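Local coordinates for protein serine--tRNA ligase, cytoplasmic (Candida albicans, PDB 3QO7) that attaches serine to tRNA(Ser) in two steps, first activating the amino acid with ATP to Ser-AMP and then transferring it to the acceptor end of the tRNA, at residues 174-179 with 294-299; 244-249 with 300-305. One frame throughout, in Å; residues are numbered along the deposited sequence.

Interaction 1. Residues 174-179 with 294-299; sequences GHRGYF and RVHAFE. With ATP (adenosine-5'-triphosphate), chain B.
Y178 and A297 make one of three direct hydrogen bonds that join the loop 174-179 to the run 294-299, each formed by a side chain of the loop. The phenol of Y178 donates to A297 O (OH to O, 2.8 Å), tilted from the carbonyl plane. R176 lays one edge of its guanidinium against R294 O, where NH1 makes a bent bond whose length is doubtful at this resolution. H175 ND1 and H296 NE2 are hydrogen-bonded at 3.1 Å, the geometry fitting either as donor; the two imidazoles meet rim to rim with their planes 57° apart, and the other nitrogen of H296, ND1, is bonded to R279 O. A water adds a further link, donating to R176 O and accepting from H296 N.

Apolar packing is slight: V295 CG2 lies 3.8 Å from Y178 CE2, and H296 CD2 touches R176 CB. Within the loop, R176 CG sits over one face of the H175 ring. A type II turn from G174 to G177 sets these side chains out, and G174, with positive phi, is the first residue beyond helix 166-173.

The run 294-299 leads into strand 297-307 of the mostly antiparallel sheet of the class II synthetase core, and its far side receives ATP. There the backbone of V295 reads the adenine edge: V295 N gives a nearly straight bond to N1 (171°), and V295 O accepts from N6 at 2.9 Å. F298, with CG between its backbone N and carbonyl carbon (chi1 58°), lays its ring face over the base, CE2 3.5 Å from ATP C6. The poorly ordered R294 brings NH2 near N7 in the plane of its guanidinium.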
loop_
_atom_site.group_PDB
_atom_site.type_symbol
_atom_site.label_atom_id
_atom_site.label_comp_id
_atom_site.label_asym_id
_atom_site.label_seq_id
_atom_site.Cartn_x
_atom_site.Cartn_y
_atom_site.Cartn_z
ATOM N N GLY A 174 -3.258 -13.269 -6.380
ATOM C CA GLY A 174 -2.335 -14.383 -6.281
ATOM C C GLY A 174 -2.200 -14.952 -4.881
ATOM O O GLY A 174 -3.112 -14.854 -4.064
ATOM N N HIS A 175 -1.044 -15.553 -4.623
ATOM C CA HIS A 175 -0.720 -16.289 -3.396
ATOM C C HIS A 175 -1.065 -15.517 -2.115
ATOM O O HIS A 175 -0.535 -14.440 -1.871
ATOM C CB HIS A 175 0.783 -16.623 -3.453
ATOM C CG HIS A 175 1.295 -17.430 -2.303
ATOM N ND1 HIS A 175 2.231 -16.942 -1.416
ATOM C CD2 HIS A 175 1.042 -18.707 -1.921
ATOM C CE1 HIS A 175 2.510 -17.873 -0.519
ATOM N NE2 HIS A 175 1.804 -18.955 -0.805
ATOM N N ARG A 176 -1.962 -16.067 -1.304
ATOM C CA ARG A 176 -2.321 -15.452 -0.028
ATOM C C ARG A 176 -3.076 -14.133 -0.159
ATOM O O ARG A 176 -3.189 -13.387 0.813
ATOM C CB ARG A 176 -1.074 -15.204 0.819
ATOM C CG ARG A 176 -0.282 -16.442 1.149
ATOM C CD ARG A 176 -0.953 -17.280 2.203
ATOM N NE ARG A 176 -0.187 -18.502 2.430
ATOM C CZ ARG A 176 0.771 -18.633 3.345
ATOM N NH1 ARG A 176 1.075 -17.615 4.131
ATOM N NH2 ARG A 176 1.422 -19.787 3.485
ATOM N N GLY A 177 -3.575 -13.819 -1.347
ATOM C CA GLY A 177 -4.351 -12.605 -1.500
ATOM C C GLY A 177 -5.696 -12.747 -0.828
ATOM O O GLY A 177 -6.261 -13.830 -0.803
ATOM N N TYR A 178 -6.228 -11.663 -0.290
ATOM C CA TYR A 178 -7.511 -11.753 0.393
ATOM C C TYR A 178 -8.237 -10.399 0.426
ATOM O O TYR A 178 -7.605 -9.332 0.363
ATOM C CB TYR A 178 -7.308 -12.286 1.826
ATOM C CG TYR A 178 -6.531 -11.305 2.696
ATOM C CD1 TYR A 178 -7.190 -10.376 3.485
ATOM C CD2 TYR A 178 -5.140 -11.276 2.684
ATOM C CE1 TYR A 178 -6.480 -9.454 4.268
ATOM C CE2 TYR A 178 -4.426 -10.361 3.454
ATOM C CZ TYR A 178 -5.103 -9.449 4.242
ATOM O OH TYR A 178 -4.409 -8.532 5.010
ATOM N N PHE A 179 -9.566 -10.457 0.507
ATOM C CA PHE A 179 -10.374 -9.315 0.906
ATOM C C PHE A 179 -10.830 -9.547 2.331
ATOM O O PHE A 179 -11.089 -10.682 2.718
ATOM C CB PHE A 179 -11.647 -9.231 0.082
ATOM C CG PHE A 179 -11.437 -8.937 -1.369
ATOM C CD1 PHE A 179 -11.773 -7.677 -1.889
ATOM C CD2 PHE A 179 -10.944 -9.924 -2.226
ATOM C CE1 PHE A 179 -11.607 -7.413 -3.241
ATOM C CE2 PHE A 179 -10.767 -9.661 -3.581
ATOM C CZ PHE A 179 -11.108 -8.412 -4.093
ATOM N N ARG A 294 -0.302 -15.304 8.051
ATOM C CA ARG A 294 0.965 -15.033 7.386
ATOM C C ARG A 294 0.574 -14.682 5.957
ATOM O O ARG A 294 0.212 -15.555 5.177
ATOM C CB ARG A 294 1.875 -16.280 7.456
ATOM C CG ARG A 294 3.411 -16.087 7.154
ATOM C CD ARG A 294 4.154 -15.180 8.171
ATOM N NE ARG A 294 4.940 -15.914 9.178
ATOM C CZ ARG A 294 5.719 -15.344 10.108
ATOM N NH1 ARG A 294 6.389 -16.095 10.979
ATOM N NH2 ARG A 294 5.838 -14.019 10.172
ATOM N N VAL A 295 0.577 -13.389 5.645
ATOM C CA VAL A 295 0.122 -12.889 4.341
ATOM C C VAL A 295 1.105 -11.848 3.794
ATOM O O VAL A 295 2.055 -11.475 4.486
ATOM C CB VAL A 295 -1.323 -12.303 4.421
ATOM C CG1 VAL A 295 -2.356 -13.416 4.604
ATOM C CG2 VAL A 295 -1.432 -11.282 5.553
ATOM N N HIS A 296 0.904 -11.374 2.565
ATOM C CA HIS A 296 1.873 -10.424 1.951
ATOM C C HIS A 296 1.641 -8.944 2.276
ATOM O O HIS A 296 2.553 -8.126 2.153
ATOM C CB HIS A 296 1.913 -10.582 0.441
ATOM C CG HIS A 296 2.403 -11.917 -0.005
ATOM N ND1 HIS A 296 3.724 -12.301 0.109
ATOM C CD2 HIS A 296 1.748 -12.969 -0.543
ATOM C CE1 HIS A 296 3.860 -13.529 -0.349
ATOM N NE2 HIS A 296 2.679 -13.955 -0.756
ATOM N N ALA A 297 0.423 -8.621 2.693
ATOM C CA ALA A 297 0.041 -7.258 3.048
ATOM C C ALA A 297 -0.832 -7.269 4.308
ATOM O O ALA A 297 -1.711 -8.144 4.487
ATOM C CB ALA A 297 -0.703 -6.630 1.909
ATOM N N PHE A 298 -0.583 -6.312 5.192
ATOM C CA PHE A 298 -1.328 -6.264 6.455
ATOM C C PHE A 298 -1.034 -4.959 7.174
ATOM O O PHE A 298 -0.118 -4.218 6.792
ATOM C CB PHE A 298 -0.969 -7.458 7.355
ATOM C CG PHE A 298 0.512 -7.542 7.681
ATOM C CD1 PHE A 298 1.041 -6.874 8.798
ATOM C CD2 PHE A 298 1.379 -8.240 6.856
ATOM C CE1 PHE A 298 2.408 -6.931 9.101
ATOM C CE2 PHE A 298 2.746 -8.281 7.141
ATOM C CZ PHE A 298 3.260 -7.627 8.271
ATOM N N GLU A 299 -1.804 -4.669 8.214
ATOM C CA GLU A 299 -1.596 -3.429 8.943
ATOM C C GLU A 299 -0.907 -3.662 10.282
ATOM O O GLU A 299 -1.048 -4.730 10.907
ATOM C CB GLU A 299 -2.905 -2.667 9.107
ATOM C CG GLU A 299 -3.451 -2.125 7.774
ATOM C CD GLU A 299 -3.960 -3.245 6.888
ATOM O OE1 GLU A 299 -4.868 -3.980 7.371
ATOM O OE2 GLU A 299 -3.433 -3.405 5.741
HETATM P PG ATP B . 10.271 -12.810 13.818
HETATM O O1G ATP B . 11.674 -12.866 13.257
HETATM O O2G ATP B . 9.183 -12.810 12.764
HETATM O O3G ATP B . 10.043 -13.779 14.954
HETATM P PB ATP B . 10.586 -10.023 13.749
HETATM O O1B ATP B . 11.074 -10.392 12.366
HETATM O O2B ATP B . 11.433 -9.153 14.639
HETATM O O3B ATP B . 10.142 -11.354 14.523
HETATM P PA ATP B . 8.587 -8.663 12.304
HETATM O O1A ATP B . 9.087 -9.468 11.115
HETATM O O2A ATP B . 8.832 -7.173 12.405
HETATM O O3A ATP B . 9.162 -9.305 13.658
HETATM O "O5'" ATP B . 7.074 -9.060 12.691
HETATM C "C5'" ATP B . 6.636 -8.728 14.010
HETATM C "C4'" ATP B . 5.137 -8.899 14.049
HETATM O "O4'" ATP B . 4.584 -8.638 12.750
HETATM C "C3'" ATP B . 4.844 -10.340 14.333
HETATM O "O3'" ATP B . 4.626 -10.479 15.737
HETATM C "C2'" ATP B . 3.621 -10.658 13.496
HETATM O "O2'" ATP B . 2.458 -10.487 14.311
HETATM C "C1'" ATP B . 3.604 -9.614 12.389
HETATM N N9 ATP B . 3.920 -10.235 11.068
HETATM C C8 ATP B . 5.159 -10.505 10.614
HETATM N N7 ATP B . 5.118 -11.070 9.376
HETATM C C5 ATP B . 3.823 -11.179 9.016
HETATM C C6 ATP B . 3.082 -11.686 7.834
HETATM N N6 ATP B . 3.753 -12.200 6.770
HETATM N N1 ATP B . 1.735 -11.615 7.844
HETATM C C2 ATP B . 1.065 -11.099 8.887
HETATM N N3 ATP B . 1.678 -10.615 9.989
HETATM C C4 ATP B . 3.034 -10.626 10.125
HETATM O O HOH W 1 -1.567 -11.147 0.937
#

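Interaction 2. Residues 244-249 with 300-305; sequences IATSEQ and KIEQFV. With ATP (adenosine-5'-triphosphate), chain B.
K300 and T246 meet where strand 297-307 of the mostly antiparallel class II catalytic sheet passes the turn leading into helix 248-252, a junction carrying residues that, by similarity, bind L-serine: T246, S247, E248 and E302. The K300 chain leaves its backbone extended and bends at chi3 (-90°), which carries NZ past T246 CB, at 4.0 Å, to within 3.2 Å of ATP O2A. R279 crowds the same ammonium, and the nearby phosphate would be expected to offset the two positive charges. The carbonyl of K300 is also linked to the turn, through a water that donates to K300 O and is hydrogen-bonded to S247 OG, 2.7 Å away.

Two residues on, E302 projects from the same side of the strand. S247 OG rests against its CB at 3.5 Å, while the bend at chi2 (81°) brings its carboxylate alongside T246 OG1, with CD 4.0 Å from that oxygen. N402 makes a weak bond to E302 OE2, and T404 of the adjoining strand packs on the same side chain. T246 OG1 is itself the acceptor of a capping bond from E248 N, in the turn that leads into the helix.

F304 closes the row. E248 lies across it, carboxylate and ring planes 52° apart, with OE2 held from outside by Q377; I251 and S252 of the helix also touch the ring, and E248 CG stands 3.9 Å from F304 CD1.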
loop_
_atom_site.group_PDB
_atom_site.type_symbol
_atom_site.label_atom_id
_atom_site.label_comp_id
_atom_site.label_asym_id
_atom_site.label_seq_id
_atom_site.Cartn_x
_atom_site.Cartn_y
_atom_site.Cartn_z
ATOM N N ILE A 244 7.462 -0.567 2.094
ATOM C CA ILE A 244 7.994 -0.857 3.417
ATOM C C ILE A 244 7.477 -2.206 3.955
ATOM O O ILE A 244 6.358 -2.636 3.647
ATOM C CB ILE A 244 7.662 0.262 4.431
ATOM C CG1 ILE A 244 6.191 0.235 4.812
ATOM C CG2 ILE A 244 8.045 1.658 3.875
ATOM C CD1 ILE A 244 5.776 1.440 5.646
ATOM N N ALA A 245 8.311 -2.869 4.749
ATOM C CA ALA A 245 7.935 -4.078 5.463
ATOM C C ALA A 245 7.276 -3.770 6.804
ATOM O O ALA A 245 6.652 -4.634 7.392
ATOM C CB ALA A 245 9.150 -4.921 5.696
ATOM N N THR A 246 7.440 -2.541 7.286
ATOM C CA THR A 246 6.973 -2.123 8.609
ATOM C C THR A 246 7.211 -0.622 8.721
ATOM O O THR A 246 8.199 -0.103 8.170
ATOM C CB THR A 246 7.748 -2.823 9.757
ATOM O OG1 THR A 246 7.572 -2.083 10.976
ATOM C CG2 THR A 246 9.271 -2.936 9.444
ATOM N N SER A 247 6.322 0.073 9.428
ATOM C CA SER A 247 6.430 1.514 9.522
ATOM C C SER A 247 7.687 1.939 10.283
ATOM O O SER A 247 8.092 3.102 10.221
ATOM C CB SER A 247 5.186 2.115 10.169
ATOM O OG SER A 247 4.957 1.548 11.445
ATOM N N GLU A 248 8.283 0.995 11.006
ATOM C CA GLU A 248 9.559 1.220 11.677
ATOM C C GLU A 248 10.647 1.695 10.691
ATOM O O GLU A 248 11.589 2.420 11.050
ATOM C CB GLU A 248 10.013 -0.065 12.372
ATOM C CG GLU A 248 11.275 0.085 13.184
ATOM C CD GLU A 248 12.576 -0.045 12.377
ATOM O OE1 GLU A 248 12.547 -0.520 11.226
ATOM O OE2 GLU A 248 13.644 0.330 12.909
ATOM N N GLN A 249 10.549 1.268 9.445
ATOM C CA GLN A 249 11.569 1.683 8.524
ATOM C C GLN A 249 11.417 3.178 8.239
ATOM O O GLN A 249 12.335 3.950 8.494
ATOM C CB GLN A 249 11.529 0.817 7.281
ATOM C CG GLN A 249 12.073 -0.576 7.528
ATOM C CD GLN A 249 11.562 -1.614 6.530
ATOM O OE1 GLN A 249 10.506 -1.452 5.900
ATOM N NE2 GLN A 249 12.316 -2.685 6.379
ATOM N N LYS A 300 -0.140 -2.671 10.714
ATOM C CA LYS A 300 0.604 -2.794 11.956
ATOM C C LYS A 300 0.610 -1.458 12.689
ATOM O O LYS A 300 0.951 -0.433 12.107
ATOM C CB LYS A 300 2.030 -3.280 11.653
ATOM C CG LYS A 300 2.862 -3.694 12.845
ATOM C CD LYS A 300 4.328 -3.944 12.448
ATOM C CE LYS A 300 4.587 -5.396 12.044
ATOM N NZ LYS A 300 6.059 -5.695 11.926
ATOM N N ILE A 301 0.162 -1.468 13.941
ATOM C CA ILE A 301 0.481 -0.396 14.870
ATOM C C ILE A 301 1.814 -0.730 15.532
ATOM O O ILE A 301 1.957 -1.764 16.188
ATOM C CB ILE A 301 -0.567 -0.232 15.958
ATOM C CG1 ILE A 301 -1.937 0.002 15.333
ATOM C CG2 ILE A 301 -0.162 0.911 16.912
ATOM C CD1 ILE A 301 -1.957 1.215 14.458
ATOM N N GLU A 302 2.786 0.152 15.349
ATOM C CA GLU A 302 4.149 -0.086 15.782
ATOM C C GLU A 302 4.585 0.934 16.861
ATOM O O GLU A 302 4.327 2.106 16.721
ATOM C CB GLU A 302 5.043 0.030 14.562
ATOM C CG GLU A 302 6.493 -0.226 14.847
ATOM C CD GLU A 302 6.839 -1.698 14.897
ATOM O OE1 GLU A 302 5.915 -2.541 14.752
ATOM O OE2 GLU A 302 8.047 -2.006 15.074
ATOM N N GLN A 303 5.221 0.501 17.945
ATOM C CA GLN A 303 5.837 1.455 18.876
ATOM C C GLN A 303 7.233 1.813 18.372
ATOM O O GLN A 303 8.043 0.908 18.111
ATOM C CB GLN A 303 6.019 0.874 20.273
ATOM C CG GLN A 303 4.808 0.284 20.951
ATOM C CD GLN A 303 5.170 -0.268 22.335
ATOM O OE1 GLN A 303 5.744 0.441 23.164
ATOM N NE2 GLN A 303 4.850 -1.537 22.579
ATOM N N PHE A 304 7.527 3.110 18.250
ATOM C CA PHE A 304 8.892 3.525 17.967
ATOM C C PHE A 304 9.349 4.625 18.918
ATOM O O PHE A 304 8.668 5.642 19.108
ATOM C CB PHE A 304 9.077 3.967 16.513
ATOM C CG PHE A 304 10.513 4.159 16.142
ATOM C CD1 PHE A 304 11.264 3.097 15.651
ATOM C CD2 PHE A 304 11.134 5.390 16.324
ATOM C CE1 PHE A 304 12.602 3.245 15.329
ATOM C CE2 PHE A 304 12.481 5.561 15.996
ATOM C CZ PHE A 304 13.222 4.476 15.501
ATOM N N VAL A 305 10.518 4.428 19.508
ATOM C CA VAL A 305 10.972 5.321 20.553
ATOM C C VAL A 305 12.438 5.680 20.408
ATOM O O VAL A 305 13.292 4.843 20.070
ATOM C CB VAL A 305 10.750 4.718 21.959
ATOM C CG1 VAL A 305 11.204 5.733 23.043
ATOM C CG2 VAL A 305 9.286 4.335 22.132
HETATM P PG ATP B . 10.271 -12.810 13.818
HETATM O O1G ATP B . 11.674 -12.866 13.257
HETATM O O2G ATP B . 9.183 -12.810 12.764
HETATM O O3G ATP B . 10.043 -13.779 14.954
HETATM P PB ATP B . 10.586 -10.023 13.749
HETATM O O1B ATP B . 11.074 -10.392 12.366
HETATM O O2B ATP B . 11.433 -9.153 14.639
HETATM O O3B ATP B . 10.142 -11.354 14.523
HETATM P PA ATP B . 8.587 -8.663 12.304
HETATM O O1A ATP B . 9.087 -9.468 11.115
HETATM O O2A ATP B . 8.832 -7.173 12.405
HETATM O O3A ATP B . 9.162 -9.305 13.658
HETATM O "O5'" ATP B . 7.074 -9.060 12.691
HETATM C "C5'" ATP B . 6.636 -8.728 14.010
HETATM C "C4'" ATP B . 5.137 -8.899 14.049
HETATM O "O4'" ATP B . 4.584 -8.638 12.750
HETATM C "C3'" ATP B . 4.844 -10.340 14.333
HETATM O "O3'" ATP B . 4.626 -10.479 15.737
HETATM C "C2'" ATP B . 3.621 -10.658 13.496
HETATM O "O2'" ATP B . 2.458 -10.487 14.311
HETATM C "C1'" ATP B . 3.604 -9.614 12.389
HETATM N N9 ATP B . 3.920 -10.235 11.068
HETATM C C8 ATP B . 5.159 -10.505 10.614
HETATM N N7 ATP B . 5.118 -11.070 9.376
HETATM C C5 ATP B . 3.823 -11.179 9.016
HETATM C C6 ATP B . 3.082 -11.686 7.834
HETATM N N6 ATP B . 3.753 -12.200 6.770
HETATM N N1 ATP B . 1.735 -11.615 7.844
HETATM C C2 ATP B . 1.065 -11.099 8.887
HETATM N N3 ATP B . 1.678 -10.615 9.989
HETATM C C4 ATP B . 3.034 -10.626 10.125
HETATM O O HOH W 2 3.169 -0.241 10.503
#

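Overall arrangement
Strand 297-307 and the residues just before it serve both contacts: interaction 1 takes the approach and the first residues, interaction 2 the continuation, and their centres lie 18 Å apart. Interaction 2 is buried near the middle of the chain, whereas interaction 1 is only partly buried, farther out and close to the second subunit. Their chemistry differs accordingly. Each has one water bridge, but the outer contact adds direct side-chain hydrogen bonds from a loop, while the inner one meets through van der Waals packing without them. ATP spans the two, its adenine beside 294-299 and its alpha-phosphate near K300, the putative serine site following along the strand.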